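Local coordinates for protein interacting with Hsp90 1 (Saccharomyces cerevisiae, PDB 4CGU) that takes part in pre-rRNA processing and is needed for the NOP58-snoRNA interaction, represented here by its C-terminal CS domain, at residues B[120-125]-B[141-146]. Residues are numbered along the deposited sequence; the frame is centred on the assembly and turned at random.
Sequences NILYIN and ADIKIF
Leu122 reaches across the core with one methyl, CD2, and sets it over the notch between Ile143 and Ile145. The two approaches are almost equal: Leu122 CD2 lies 4.5 Å from CG2 of Ile143 and 4.4 Å from CD1 of Ile145, and the lines to them open at about 59°, so the methyl straddles the pair. With CG anti to the backbone N (chi1 179°), the side chain of Leu122 leans along its strand in the direction of Tyr123 before CD2 turns to the two isoleucines, and both isoleucines point back toward it. They share a rotamer yet offer different atoms: Ile143 touches with its beta-branch methyl, Ile145 with the tip of its long arm. That arm is stretched, CD1 anti to CA (chi2 -178°). The packing is loose and wholly apolar, the backbones staying apart, with 9.6 Å between the CA atoms of Leu122 and Ile143. Ile124 backs Leu122 along its own chain, its CD1 4.1 Å from Leu122 CD2.

Lys144, between the two isoleucines, faces the other way. It folds back over the preceding turn, and its NZ donates to the Ala141 carbonyl O at 2.8 Å, in the carbonyl plane. Within 120-125, Ile121 lays CG2 over one face of the Tyr123 ring, toward its rim.

This is plain core packing between the two sheets of a CS-domain beta-sandwich. Strand 121-123 is the middle of the three-stranded sheet, hydrogen-bonded through Leu122 to Ile130 and through Tyr123 to Ser114; Ile156 of strand 153-157 meets both Leu122 and Ile145. Strand 144-148 is the outermost strand of the four-stranded sheet within this chain, and there Ile145 and Phe146 pair in parallel with a strand of another protein's chain, continuing the sheet across the interface.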
loop_
_atom_site.group_PDB
_atom_site.type_symbol
_atom_site.label_atom_id
_atom_site.label_comp_id
_atom_site.label_asym_id
_atom_site.label_seq_id
_atom_site.Cartn_x
_atom_site.Cartn_y
_atom_site.Cartn_z
ATOM N N ASN B 120 -0.800 1.816 -13.901
ATOM C CA ASN B 120 -0.336 0.482 -13.539
ATOM C C ASN B 120 1.118 0.285 -13.991
ATOM O O ASN B 120 1.476 -0.734 -14.584
ATOM C CB ASN B 120 -1.266 -0.601 -14.100
ATOM C CG ASN B 120 -0.984 -1.976 -13.516
ATOM O OD1 ASN B 120 -0.631 -2.108 -12.345
ATOM N ND2 ASN B 120 -1.130 -3.004 -14.336
ATOM N N ILE B 121 1.946 1.284 -13.707
ATOM C CA ILE B 121 3.364 1.238 -14.040
ATOM C C ILE B 121 4.212 1.376 -12.784
ATOM O O ILE B 121 3.990 2.273 -11.967
ATOM C CB ILE B 121 3.766 2.386 -14.996
ATOM C CG1 ILE B 121 3.120 2.217 -16.371
ATOM C CG2 ILE B 121 5.282 2.467 -15.134
ATOM C CD1 ILE B 121 3.483 3.333 -17.339
ATOM N N LEU B 122 5.183 0.484 -12.635
ATOM C CA LEU B 122 6.144 0.577 -11.552
ATOM C C LEU B 122 7.410 1.256 -12.051
ATOM O O LEU B 122 8.182 0.671 -12.796
ATOM C CB LEU B 122 6.478 -0.812 -11.010
ATOM C CG LEU B 122 7.506 -0.824 -9.875
ATOM C CD1 LEU B 122 7.003 -0.029 -8.675
ATOM C CD2 LEU B 122 7.835 -2.245 -9.468
ATOM N N TYR B 123 7.613 2.501 -11.647
ATOM C CA TYR B 123 8.813 3.234 -12.004
ATOM C C TYR B 123 9.919 2.823 -11.061
ATOM O O TYR B 123 9.690 2.678 -9.863
ATOM C CB TYR B 123 8.553 4.739 -11.929
ATOM C CG TYR B 123 7.573 5.195 -12.984
ATOM C CD1 TYR B 123 8.007 5.545 -14.261
ATOM C CD2 TYR B 123 6.209 5.247 -12.717
ATOM C CE1 TYR B 123 7.110 5.948 -15.238
ATOM C CE2 TYR B 123 5.306 5.654 -13.683
ATOM C CZ TYR B 123 5.760 5.999 -14.942
ATOM O OH TYR B 123 4.858 6.395 -15.903
ATOM N N ILE B 124 11.110 2.608 -11.607
ATOM C CA ILE B 124 12.246 2.146 -10.816
ATOM C C ILE B 124 13.198 3.300 -10.525
ATOM O O ILE B 124 13.554 3.548 -9.374
ATOM C CB ILE B 124 12.987 0.994 -11.525
ATOM C CG1 ILE B 124 12.036 -0.189 -11.722
ATOM C CG2 ILE B 124 14.225 0.568 -10.730
ATOM C CD1 ILE B 124 11.490 -0.778 -10.420
ATOM N N ASN B 125 13.606 3.996 -11.580
ATOM C CA ASN B 125 14.299 5.273 -11.451
ATOM C C ASN B 125 14.097 6.123 -12.696
ATOM O O ASN B 125 13.172 5.879 -13.468
ATOM C CB ASN B 125 15.789 5.102 -11.112
ATOM C CG ASN B 125 16.527 4.180 -12.077
ATOM O OD1 ASN B 125 16.202 4.093 -13.263
ATOM N ND2 ASN B 125 17.543 3.492 -11.561
ATOM N N ALA B 141 0.647 -2.368 -1.506
ATOM C CA ALA B 141 1.104 -2.852 -0.216
ATOM C C ALA B 141 1.840 -4.184 -0.356
ATOM O O ALA B 141 2.709 -4.502 0.449
ATOM C CB ALA B 141 -0.077 -2.994 0.744
ATOM N N ASP B 142 1.494 -4.950 -1.390
ATOM C CA ASP B 142 2.023 -6.304 -1.559
ATOM C C ASP B 142 3.187 -6.381 -2.542
ATOM O O ASP B 142 3.761 -7.452 -2.746
ATOM C CB ASP B 142 0.918 -7.266 -2.007
ATOM C CG ASP B 142 -0.178 -7.424 -0.967
ATOM O OD1 ASP B 142 0.083 -7.131 0.218
ATOM O OD2 ASP B 142 -1.296 -7.847 -1.336
ATOM N N ILE B 143 3.527 -5.254 -3.161
ATOM C CA ILE B 143 4.691 -5.215 -4.037
ATOM C C ILE B 143 5.954 -5.331 -3.201
ATOM O O ILE B 143 6.293 -4.420 -2.450
ATOM C CB ILE B 143 4.743 -3.920 -4.865
ATOM C CG1 ILE B 143 3.463 -3.774 -5.694
ATOM C CG2 ILE B 143 6.002 -3.899 -5.757
ATOM C CD1 ILE B 143 3.378 -2.472 -6.468
ATOM N N LYS B 144 6.642 -6.462 -3.319
ATOM C CA LYS B 144 7.855 -6.699 -2.547
ATOM C C LYS B 144 9.081 -6.503 -3.418
ATOM O O LYS B 144 9.225 -7.160 -4.447
ATOM C CB LYS B 144 7.858 -8.114 -1.960
ATOM C CG LYS B 144 6.685 -8.400 -1.039
ATOM C CD LYS B 144 6.671 -7.431 0.137
ATOM C CE LYS B 144 5.343 -7.465 0.880
ATOM N NZ LYS B 144 4.852 -6.081 1.165
ATOM N N ILE B 145 9.967 -5.606 -2.997
ATOM C CA ILE B 145 11.195 -5.332 -3.734
ATOM C C ILE B 145 12.435 -5.574 -2.875
ATOM O O ILE B 145 12.636 -4.912 -1.857
ATOM C CB ILE B 145 11.229 -3.877 -4.242
ATOM C CG1 ILE B 145 10.003 -3.578 -5.108
ATOM C CG2 ILE B 145 12.508 -3.617 -5.017
ATOM C CD1 ILE B 145 9.992 -2.177 -5.683
ATOM N N PHE B 146 13.265 -6.524 -3.301
ATOM C CA PHE B 146 14.514 -6.845 -2.621
ATOM C C PHE B 146 15.700 -6.452 -3.488
ATOM O O PHE B 146 15.692 -6.650 -4.699
ATOM C CB PHE B 146 14.603 -8.340 -2.325
ATOM C CG PHE B 146 13.454 -8.872 -1.523
ATOM C CD1 PHE B 146 13.447 -8.762 -0.143
ATOM C CD2 PHE B 146 12.385 -9.490 -2.148
ATOM C CE1 PHE B 146 12.391 -9.255 0.598
ATOM C CE2 PHE B 146 11.330 -9.986 -1.415
ATOM C CZ PHE B 146 11.333 -9.871 -0.038
#